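PDB 4ZXA: hydroquinone dioxygenase large subunit from Pseudomonas sp., which probably catalyses, together with a small subunit, the metal-dependent ring-opening oxidation of hydroquinone by molecular oxygen, using a cupin-type active site. Local coordinates for residues T246-I251 against K309-M314; D142-P147 against S226-N231; D269-D274 against G305-R310. One frame throughout, in Å; residues are numbered along the deposited sequence.

Interaction 1 of 3, residues T246-I251 against K309-M314; sequences TTEEFI and KRSMLM. With H8N (4-hydroxybenzonitrile), chain J.
Strands 246-249 and 310-314 run antiparallel, their axes 4.4 Å apart at closest and 145° apart in direction. Two hydrogen-bonded pairs, Thr246 with Leu313 and Glu248 with Ser311, flank the non-hydrogen-bonded pair Thr247 and Met312; Thr246 N reaches Leu313 O at 2.9 Å. Thr246, Glu248, Ser311 and Leu313 share the face turned to the ligand pocket. There Leu313 CB packs on Glu248 CG at 3.9 Å, and the phenol oxygen of 4-hydroxybenzonitrile makes a very short hydrogen bond to Glu248 OE2, whose modelled position is uncertain. Thr246 OG1, which also takes the backbone N of Asn231, donates to Glu248 OE1 at 2.9 Å from above the carboxylate plane. Next along the chain, Glu249 keeps CG anti to its backbone N (chi1 -163°) and extends across Arg310 at a slant. Its OE1 meets Arg310 NH1 at 2.8 Å, within the guanidinium plane, although the two flat groups stand 84° apart, while OE2 pairs with Arg192. A leucine in place of Arg310 would probably leave Glu249 OE1 without this charged mate, as well as Glu149, which binds the same NH1. Strand 262-266 lies on the other side of 310-318, Ile271 of strand 270-277 packs against Glu248 and Leu313, and helix 219-224 covers Thr247 and Met312 on the opposite face.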
loop_
_atom_site.group_PDB
_atom_site.type_symbol
_atom_site.label_atom_id
_atom_site.label_comp_id
_atom_site.label_asym_id
_atom_site.label_seq_id
_atom_site.Cartn_x
_atom_site.Cartn_y
_atom_site.Cartn_z
ATOM N N THR E 246 -13.165 20.052 -0.499
ATOM C CA THR E 246 -12.893 18.894 -1.342
ATOM C C THR E 246 -13.581 17.676 -0.719
ATOM O O THR E 246 -13.831 17.656 0.482
ATOM C CB THR E 246 -11.375 18.648 -1.464
ATOM O OG1 THR E 246 -11.129 17.433 -2.170
ATOM C CG2 THR E 246 -10.734 18.555 -0.091
ATOM N N THR E 247 -13.907 16.683 -1.542
ATOM C CA THR E 247 -14.564 15.478 -1.074
ATOM C C THR E 247 -13.549 14.346 -1.011
ATOM O O THR E 247 -12.899 14.038 -2.000
ATOM C CB THR E 247 -15.764 15.111 -1.971
ATOM O OG1 THR E 247 -15.303 14.770 -3.282
ATOM C CG2 THR E 247 -16.717 16.307 -2.076
ATOM N N GLU E 248 -13.415 13.738 0.163
ATOM C CA GLU E 248 -12.360 12.776 0.426
ATOM C C GLU E 248 -12.905 11.365 0.608
ATOM O O GLU E 248 -13.846 11.130 1.371
ATOM C CB GLU E 248 -11.558 13.182 1.673
ATOM C CG GLU E 248 -11.467 14.677 1.919
ATOM C CD GLU E 248 -10.597 15.420 0.912
ATOM O OE1 GLU E 248 -10.747 15.206 -0.314
ATOM O OE2 GLU E 248 -9.761 16.241 1.357
ATOM N N GLU E 249 -12.318 10.426 -0.118
ATOM C CA GLU E 249 -12.677 9.022 -0.001
ATOM C C GLU E 249 -11.411 8.176 0.023
ATOM O O GLU E 249 -10.418 8.524 -0.604
ATOM C CB GLU E 249 -13.598 8.591 -1.141
ATOM C CG GLU E 249 -14.330 7.294 -0.871
ATOM C CD GLU E 249 -15.366 6.971 -1.919
ATOM O OE1 GLU E 249 -15.804 7.887 -2.635
ATOM O OE2 GLU E 249 -15.745 5.793 -2.026
ATOM N N PHE E 250 -11.460 7.052 0.729
ATOM C CA PHE E 250 -10.301 6.182 0.861
ATOM C C PHE E 250 -9.114 6.873 1.531
ATOM O O PHE E 250 -9.240 7.430 2.616
ATOM C CB PHE E 250 -9.893 5.638 -0.511
ATOM C CG PHE E 250 -8.992 4.443 -0.446
ATOM C CD1 PHE E 250 -9.240 3.420 0.446
ATOM C CD2 PHE E 250 -7.893 4.343 -1.280
ATOM C CE1 PHE E 250 -8.411 2.321 0.505
ATOM C CE2 PHE E 250 -7.063 3.247 -1.222
ATOM C CZ PHE E 250 -7.323 2.236 -0.330
ATOM N N ILE E 251 -7.953 6.797 0.894
ATOM C CA ILE E 251 -6.727 7.346 1.458
ATOM C C ILE E 251 -6.119 8.474 0.638
ATOM O O ILE E 251 -5.992 8.360 -0.574
ATOM C CB ILE E 251 -5.649 6.247 1.588
ATOM C CG1 ILE E 251 -6.236 4.985 2.218
ATOM C CG2 ILE E 251 -4.460 6.745 2.388
ATOM C CD1 ILE E 251 -5.312 3.801 2.164
ATOM N N LYS E 309 -15.941 6.835 4.302
ATOM C CA LYS E 309 -16.997 7.329 3.437
ATOM C C LYS E 309 -16.591 8.660 2.817
ATOM O O LYS E 309 -16.024 9.508 3.495
ATOM C CB LYS E 309 -18.317 7.520 4.206
ATOM C CG LYS E 309 -19.367 8.252 3.377
ATOM C CD LYS E 309 -20.702 8.374 4.091
ATOM C CE LYS E 309 -21.747 9.156 3.271
ATOM N NZ LYS E 309 -21.431 10.611 3.141
ATOM N N ARG E 310 -16.888 8.843 1.534
ATOM C CA ARG E 310 -16.729 10.145 0.903
ATOM C C ARG E 310 -17.283 11.223 1.830
ATOM O O ARG E 310 -18.483 11.229 2.129
ATOM C CB ARG E 310 -17.462 10.184 -0.436
ATOM C CG ARG E 310 -16.799 11.042 -1.517
ATOM C CD ARG E 310 -17.681 11.078 -2.759
ATOM N NE ARG E 310 -17.100 11.748 -3.914
ATOM C CZ ARG E 310 -16.215 11.183 -4.732
ATOM N NH1 ARG E 310 -15.782 9.943 -4.504
ATOM N NH2 ARG E 310 -15.752 11.863 -5.773
ATOM N N SER E 311 -16.410 12.138 2.264
ATOM C CA SER E 311 -16.769 13.175 3.222
ATOM C C SER E 311 -16.418 14.585 2.742
ATOM O O SER E 311 -15.540 14.773 1.902
ATOM C CB SER E 311 -16.081 12.921 4.561
ATOM O OG SER E 311 -14.674 12.907 4.406
ATOM N N MET E 312 -17.094 15.577 3.311
ATOM C CA MET E 312 -16.884 16.947 2.893
ATOM C C MET E 312 -15.881 17.588 3.821
ATOM O O MET E 312 -16.126 17.701 5.026
ATOM C CB MET E 312 -18.199 17.708 2.915
ATOM C CG MET E 312 -19.285 17.042 2.089
ATOM S SD MET E 312 -20.727 18.115 1.985
ATOM C CE MET E 312 -21.727 17.217 0.786
ATOM N N LEU E 313 -14.735 17.977 3.271
ATOM C CA LEU E 313 -13.685 18.606 4.066
ATOM C C LEU E 313 -13.398 20.003 3.546
ATOM O O LEU E 313 -13.234 20.219 2.347
ATOM C CB LEU E 313 -12.391 17.781 4.053
ATOM C CG LEU E 313 -11.146 18.472 4.641
ATOM C CD1 LEU E 313 -11.300 18.718 6.137
ATOM C CD2 LEU E 313 -9.905 17.655 4.401
ATOM N N MET E 314 -13.338 20.962 4.455
ATOM C CA MET E 314 -12.939 22.296 4.062
ATOM C C MET E 314 -11.463 22.514 4.377
ATOM O O MET E 314 -11.064 22.459 5.545
ATOM C CB MET E 314 -13.787 23.340 4.775
ATOM C CG MET E 314 -13.262 24.755 4.583
ATOM S SD MET E 314 -13.541 25.343 2.909
ATOM C CE MET E 314 -15.312 25.618 2.911
HETATM N NAA H8N J . -2.074 18.366 3.097
HETATM C CAC H8N J . -3.036 18.121 2.530
HETATM C CAI H8N J . -4.314 17.806 1.826
HETATM C CAF H8N J . -5.450 17.582 2.594
HETATM C CAD H8N J . -6.660 17.282 1.976
HETATM C CAH H8N J . -6.688 17.217 0.592
HETATM O OAB H8N J . -7.870 16.910 -0.027
HETATM C CAE H8N J . -5.553 17.439 -0.179
HETATM C CAG H8N J . -4.353 17.741 0.446
#

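Interaction 2 of 3, residues D142-P147 against S226-N231; sequences DPFAAP and SDVTWN. With H8N (4-hydroxybenzonitrile), chain J.
A type I beta turn, Asp142 to Ala145, docks against the loop that carries Trp230 and Asn231 into the 4-hydroxybenzonitrile pocket. Phe144 makes the join with both its backbone and its ring. Its carbonyl O accepts from Thr229 N at 2.9 Å, with the N-H coming in nearly head-on (C=O...N angle 172°). The ring lies side by side with Val228, whose CG1 sits over one face, 4.1 Å from the ring centroid and displaced toward the rim: a CH-pi contact. A chi1 of -58° turns that methyl beside the backbone N of Val228, where it reaches the ring face. Farther out, Phe144 CE2 touches Asn231 CG at 3.9 Å, ring and amide planes 60° apart, while Met71, Arg72 and Ala75 of helix 63-75 also touch the Phe144 side chain. The turn is itself braced by an Asx turn, Asp142 OD1 taking Phe144 N at 2.9 Å from above the carboxylate plane. Arg167 forms salt bridges to both Asp142 and Asp227, tying the two loops together by charge. Past this junction the second loop runs on to the ligand, where Trp230 brings its ring atom CE3 to 3.6 Å from the phenol oxygen OAB.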
loop_
_atom_site.group_PDB
_atom_site.type_symbol
_atom_site.label_atom_id
_atom_site.label_comp_id
_atom_site.label_asym_id
_atom_site.label_seq_id
_atom_site.Cartn_x
_atom_site.Cartn_y
_atom_site.Cartn_z
ATOM N N ASP E 142 -9.255 5.840 -13.688
ATOM C CA ASP E 142 -9.317 7.267 -13.405
ATOM C C ASP E 142 -8.590 7.547 -12.092
ATOM O O ASP E 142 -9.126 7.295 -11.017
ATOM C CB ASP E 142 -10.779 7.708 -13.329
ATOM C CG ASP E 142 -10.957 9.097 -12.720
ATOM O OD1 ASP E 142 -9.990 9.884 -12.633
ATOM O OD2 ASP E 142 -12.094 9.407 -12.335
ATOM N N PRO E 143 -7.367 8.087 -12.181
ATOM C CA PRO E 143 -6.460 8.381 -11.058
ATOM C C PRO E 143 -7.033 9.380 -10.040
ATOM O O PRO E 143 -6.471 9.524 -8.951
ATOM C CB PRO E 143 -5.235 9.015 -11.742
ATOM C CG PRO E 143 -5.391 8.751 -13.176
ATOM C CD PRO E 143 -6.851 8.612 -13.449
ATOM N N PHE E 144 -8.123 10.055 -10.393
ATOM C CA PHE E 144 -8.723 11.061 -9.523
ATOM C C PHE E 144 -9.895 10.526 -8.687
ATOM O O PHE E 144 -10.503 11.258 -7.909
ATOM C CB PHE E 144 -9.208 12.225 -10.370
ATOM C CG PHE E 144 -8.453 13.496 -10.146
ATOM C CD1 PHE E 144 -8.079 14.285 -11.221
ATOM C CD2 PHE E 144 -8.149 13.919 -8.864
ATOM C CE1 PHE E 144 -7.401 15.455 -11.022
ATOM C CE2 PHE E 144 -7.472 15.109 -8.656
ATOM C CZ PHE E 144 -7.101 15.871 -9.737
ATOM N N ALA E 145 -10.205 9.248 -8.850
ATOM C CA ALA E 145 -11.370 8.664 -8.205
ATOM C C ALA E 145 -10.981 7.623 -7.165
ATOM O O ALA E 145 -9.868 7.102 -7.191
ATOM C CB ALA E 145 -12.276 8.042 -9.246
ATOM N N ALA E 146 -11.906 7.335 -6.251
ATOM C CA ALA E 146 -11.719 6.264 -5.281
ATOM C C ALA E 146 -11.813 4.919 -5.974
ATOM O O ALA E 146 -12.375 4.813 -7.067
ATOM C CB ALA E 146 -12.747 6.348 -4.180
ATOM N N PRO E 147 -11.247 3.887 -5.343
ATOM C CA PRO E 147 -11.165 2.567 -5.973
ATOM C C PRO E 147 -12.532 1.999 -6.334
ATOM O O PRO E 147 -12.694 1.441 -7.410
ATOM C CB PRO E 147 -10.461 1.725 -4.909
ATOM C CG PRO E 147 -9.617 2.731 -4.156
ATOM C CD PRO E 147 -10.431 3.977 -4.121
ATOM N N SER E 226 -19.123 16.690 -6.689
ATOM C CA SER E 226 -17.699 16.594 -6.993
ATOM C C SER E 226 -17.336 15.243 -7.596
ATOM O O SER E 226 -17.694 14.208 -7.051
ATOM C CB SER E 226 -16.863 16.828 -5.734
ATOM O OG SER E 226 -15.490 16.560 -5.985
ATOM N N ASP E 227 -16.599 15.261 -8.700
ATOM C CA ASP E 227 -16.266 14.039 -9.440
ATOM C C ASP E 227 -14.833 13.577 -9.203
ATOM O O ASP E 227 -14.351 12.672 -9.891
ATOM C CB ASP E 227 -16.471 14.254 -10.944
ATOM C CG ASP E 227 -15.639 15.413 -11.484
ATOM O OD1 ASP E 227 -15.642 16.509 -10.860
ATOM O OD2 ASP E 227 -14.972 15.230 -12.528
ATOM N N VAL E 228 -14.153 14.197 -8.240
ATOM C CA VAL E 228 -12.765 13.846 -7.914
ATOM C C VAL E 228 -12.588 13.788 -6.409
ATOM O O VAL E 228 -13.363 14.383 -5.665
ATOM C CB VAL E 228 -11.753 14.874 -8.482
ATOM C CG1 VAL E 228 -11.893 14.988 -9.986
ATOM C CG2 VAL E 228 -11.947 16.240 -7.824
ATOM N N THR E 229 -11.565 13.077 -5.958
ATOM C CA THR E 229 -11.269 13.003 -4.531
ATOM C C THR E 229 -9.922 13.634 -4.174
ATOM O O THR E 229 -9.039 13.756 -5.012
ATOM C CB THR E 229 -11.273 11.559 -4.035
ATOM O OG1 THR E 229 -10.216 10.841 -4.685
ATOM C CG2 THR E 229 -12.591 10.910 -4.345
ATOM N N TRP E 230 -9.784 14.032 -2.916
ATOM C CA TRP E 230 -8.567 14.673 -2.431
ATOM C C TRP E 230 -8.080 15.760 -3.386
ATOM O O TRP E 230 -6.958 15.698 -3.925
ATOM C CB TRP E 230 -7.508 13.628 -2.174
ATOM C CG TRP E 230 -8.013 12.511 -1.299
ATOM C CD1 TRP E 230 -8.483 11.300 -1.708
ATOM C CD2 TRP E 230 -8.099 12.517 0.128
ATOM N NE1 TRP E 230 -8.847 10.539 -0.624
ATOM C CE2 TRP E 230 -8.625 11.267 0.517
ATOM C CE3 TRP E 230 -7.782 13.450 1.119
ATOM C CZ2 TRP E 230 -8.828 10.928 1.858
ATOM C CZ3 TRP E 230 -7.984 13.120 2.443
ATOM C CH2 TRP E 230 -8.496 11.867 2.804
ATOM N N ASN E 231 -8.940 16.756 -3.597
ATOM C CA ASN E 231 -8.612 17.867 -4.469
ATOM C C ASN E 231 -9.197 19.206 -4.029
ATOM O O ASN E 231 -10.237 19.632 -4.524
ATOM C CB ASN E 231 -9.018 17.554 -5.903
ATOM C CG ASN E 231 -8.302 18.440 -6.906
ATOM O OD1 ASN E 231 -7.080 18.583 -6.860
ATOM N ND2 ASN E 231 -9.061 19.058 -7.797
HETATM N NAA H8N J . -2.074 18.366 3.097
HETATM C CAC H8N J . -3.036 18.121 2.530
HETATM C CAI H8N J . -4.314 17.806 1.826
HETATM C CAF H8N J . -5.450 17.582 2.594
HETATM C CAD H8N J . -6.660 17.282 1.976
HETATM C CAH H8N J . -6.688 17.217 0.592
HETATM O OAB H8N J . -7.870 16.910 -0.027
HETATM C CAE H8N J . -5.553 17.439 -0.179
HETATM C CAG H8N J . -4.353 17.741 0.446
#

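Interaction 3 of 3, residues D269-D274 against G305-R310; sequences DEIVWD and GYSTKR
Strands 270-274 and 305-307 pair antiparallel in a sheet of the cupin fold, axes 4.4 Å apart at closest, with Val272 and Tyr306 as the hydrogen-bonded pair: Val272 N reaches Tyr306 O at 2.8 Å. One residue on, in the non-hydrogen-bonded pair, the indole of Trp273 folds over Gly305, whose CA lies 3.7 Å from the centroid of the six-membered ring in a CH-pi contact. A CB on Gly305 would come tight against Trp273 CZ2 and Ile271 CG2. Trp273 also touches the bound 4-hydroxybenzonitrile and meets the rings of Phe264 and the cadmium ligand His303. Nearby, Ile271 CG1 packs on Ser307 CB at 3.8 Å. On the face of Val272, the Tyr306 ring presents its edge to the carbonyl O of Val272, and Leu60 of the second large subunit packs on this tyrosine. Lys309 crosses Asp269 at about a right angle; the kink at its last torsion (chi4 -69°) brings NZ to 2.9 Å from Asp269 OD2, from above the carboxylate plane. Both residues also bond to the small subunit, through Thr12 and Val13 of that chain. One water donates to Glu270 O and Lys309 O, both at 2.8 Å.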
loop_
_atom_site.group_PDB
_atom_site.type_symbol
_atom_site.label_atom_id
_atom_site.label_comp_id
_atom_site.label_asym_id
_atom_site.label_seq_id
_atom_site.Cartn_x
_atom_site.Cartn_y
_atom_site.Cartn_z
ATOM N N ASP E 269 -19.301 13.787 8.008
ATOM C CA ASP E 269 -18.715 12.489 8.286
ATOM C C ASP E 269 -17.441 12.588 9.126
ATOM O O ASP E 269 -17.407 13.348 10.099
ATOM C CB ASP E 269 -18.510 11.730 6.977
ATOM C CG ASP E 269 -19.829 11.519 6.241
ATOM O OD1 ASP E 269 -20.647 10.706 6.731
ATOM O OD2 ASP E 269 -20.075 12.182 5.202
ATOM N N GLU E 270 -16.411 11.819 8.772
ATOM C CA GLU E 270 -15.167 11.847 9.530
ATOM C C GLU E 270 -13.962 11.425 8.713
ATOM O O GLU E 270 -14.081 10.638 7.777
ATOM C CB GLU E 270 -15.268 10.998 10.810
ATOM C CG GLU E 270 -15.368 9.482 10.586
ATOM C CD GLU E 270 -15.316 8.669 11.891
ATOM O OE1 GLU E 270 -15.404 9.263 12.989
ATOM O OE2 GLU E 270 -15.189 7.425 11.824
ATOM N N ILE E 271 -12.805 11.962 9.095
ATOM C CA ILE E 271 -11.515 11.620 8.509
ATOM C C ILE E 271 -10.501 11.348 9.623
ATOM O O ILE E 271 -10.504 12.018 10.669
ATOM C CB ILE E 271 -10.975 12.774 7.606
ATOM C CG1 ILE E 271 -11.919 13.037 6.420
ATOM C CG2 ILE E 271 -9.559 12.467 7.116
ATOM C CD1 ILE E 271 -11.490 14.180 5.519
ATOM N N VAL E 272 -9.627 10.369 9.410
ATOM C CA VAL E 272 -8.557 10.126 10.370
ATOM C C VAL E 272 -7.174 10.526 9.832
ATOM O O VAL E 272 -6.757 10.110 8.738
ATOM C CB VAL E 272 -8.525 8.665 10.839
ATOM C CG1 VAL E 272 -7.301 8.420 11.742
ATOM C CG2 VAL E 272 -9.800 8.323 11.554
ATOM N N TRP E 273 -6.457 11.320 10.622
ATOM C CA TRP E 273 -5.120 11.752 10.241
ATOM C C TRP E 273 -4.004 11.127 11.084
ATOM O O TRP E 273 -3.996 11.259 12.304
ATOM C CB TRP E 273 -5.027 13.278 10.276
ATOM C CG TRP E 273 -5.865 13.935 9.233
ATOM C CD1 TRP E 273 -7.161 14.333 9.365
ATOM C CD2 TRP E 273 -5.480 14.263 7.889
ATOM N NE1 TRP E 273 -7.602 14.901 8.201
ATOM C CE2 TRP E 273 -6.592 14.870 7.276
ATOM C CE3 TRP E 273 -4.300 14.117 7.152
ATOM C CZ2 TRP E 273 -6.564 15.324 5.954
ATOM C CZ3 TRP E 273 -4.271 14.567 5.836
ATOM C CH2 TRP E 273 -5.395 15.155 5.251
ATOM N N ASP E 274 -3.079 10.432 10.423
ATOM C CA ASP E 274 -1.817 10.034 11.041
ATOM C C ASP E 274 -0.904 11.242 11.022
ATOM O O ASP E 274 -0.633 11.794 9.952
ATOM C CB ASP E 274 -1.135 8.934 10.227
ATOM C CG ASP E 274 -1.214 7.573 10.888
ATOM O OD1 ASP E 274 -2.176 7.317 11.654
ATOM O OD2 ASP E 274 -0.312 6.748 10.631
ATOM N N GLY E 305 -4.342 11.212 5.391
ATOM C CA GLY E 305 -5.709 11.058 5.864
ATOM C C GLY E 305 -6.400 9.780 5.414
ATOM O O GLY E 305 -6.042 9.183 4.395
ATOM N N TYR E 306 -7.398 9.363 6.187
ATOM C CA TYR E 306 -8.182 8.180 5.868
ATOM C C TYR E 306 -9.657 8.514 6.003
ATOM O O TYR E 306 -10.099 9.024 7.036
ATOM C CB TYR E 306 -7.799 7.010 6.785
ATOM C CG TYR E 306 -6.359 6.595 6.611
ATOM C CD1 TYR E 306 -5.331 7.382 7.119
ATOM C CD2 TYR E 306 -6.022 5.437 5.924
ATOM C CE1 TYR E 306 -4.020 7.026 6.965
ATOM C CE2 TYR E 306 -4.703 5.070 5.763
ATOM C CZ TYR E 306 -3.701 5.878 6.287
ATOM O OH TYR E 306 -2.365 5.553 6.140
ATOM N N SER E 307 -10.417 8.270 4.947
ATOM C CA SER E 307 -11.821 8.637 4.974
ATOM C C SER E 307 -12.626 7.505 4.384
ATOM O O SER E 307 -12.662 7.327 3.168
ATOM C CB SER E 307 -12.051 9.944 4.209
ATOM O OG SER E 307 -13.426 10.314 4.206
ATOM N N THR E 308 -13.248 6.720 5.248
ATOM C CA THR E 308 -13.947 5.528 4.790
ATOM C C THR E 308 -15.118 5.876 3.885
ATOM O O THR E 308 -15.270 5.279 2.830
ATOM C CB THR E 308 -14.446 4.659 5.950
ATOM O OG1 THR E 308 -13.329 4.200 6.723
ATOM C CG2 THR E 308 -15.173 3.475 5.402
ATOM N N LYS E 309 -15.941 6.835 4.302
ATOM C CA LYS E 309 -16.997 7.329 3.437
ATOM C C LYS E 309 -16.591 8.660 2.817
ATOM O O LYS E 309 -16.024 9.508 3.495
ATOM C CB LYS E 309 -18.317 7.520 4.206
ATOM C CG LYS E 309 -19.367 8.252 3.377
ATOM C CD LYS E 309 -20.702 8.374 4.091
ATOM C CE LYS E 309 -21.747 9.156 3.271
ATOM N NZ LYS E 309 -21.431 10.611 3.141
ATOM N N ARG E 310 -16.888 8.843 1.534
ATOM C CA ARG E 310 -16.729 10.145 0.903
ATOM C C ARG E 310 -17.283 11.223 1.830
ATOM O O ARG E 310 -18.483 11.229 2.129
ATOM C CB ARG E 310 -17.462 10.184 -0.436
ATOM C CG ARG E 310 -16.799 11.042 -1.517
ATOM C CD ARG E 310 -17.681 11.078 -2.759
ATOM N NE ARG E 310 -17.100 11.748 -3.914
ATOM C CZ ARG E 310 -16.215 11.183 -4.732
ATOM N NH1 ARG E 310 -15.782 9.943 -4.504
ATOM N NH2 ARG E 310 -15.752 11.863 -5.773
HETATM O O HOH W 1 -15.952 9.242 6.290
HETATM O O HOH W 2 -0.564 6.903 7.533
#

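Overall arrangement
Interactions 1 and 3 belong to neighbouring sheets of the cupin and share Lys309 and Arg310, at the corner where strand 301-307 passes into 310-318. Ser307 OG probably hydrogen-bonds to Glu248 O across them. Interaction 1 is buried; interaction 3 is only partly so, with two waters, and a salt bridge that borders the small subunit. Interaction 2, also buried, joins irregular loops by one backbone bond and aromatic packing instead of a strand ladder. It adjoins interaction 1 where Trp230 NE1 meets Glu249 O at 2.6 Å, and Arg310 packs against Thr229. Each contact contributes to the ligand pocket: Thr246 and Glu248, Trp230 and Asn231, and Trp273.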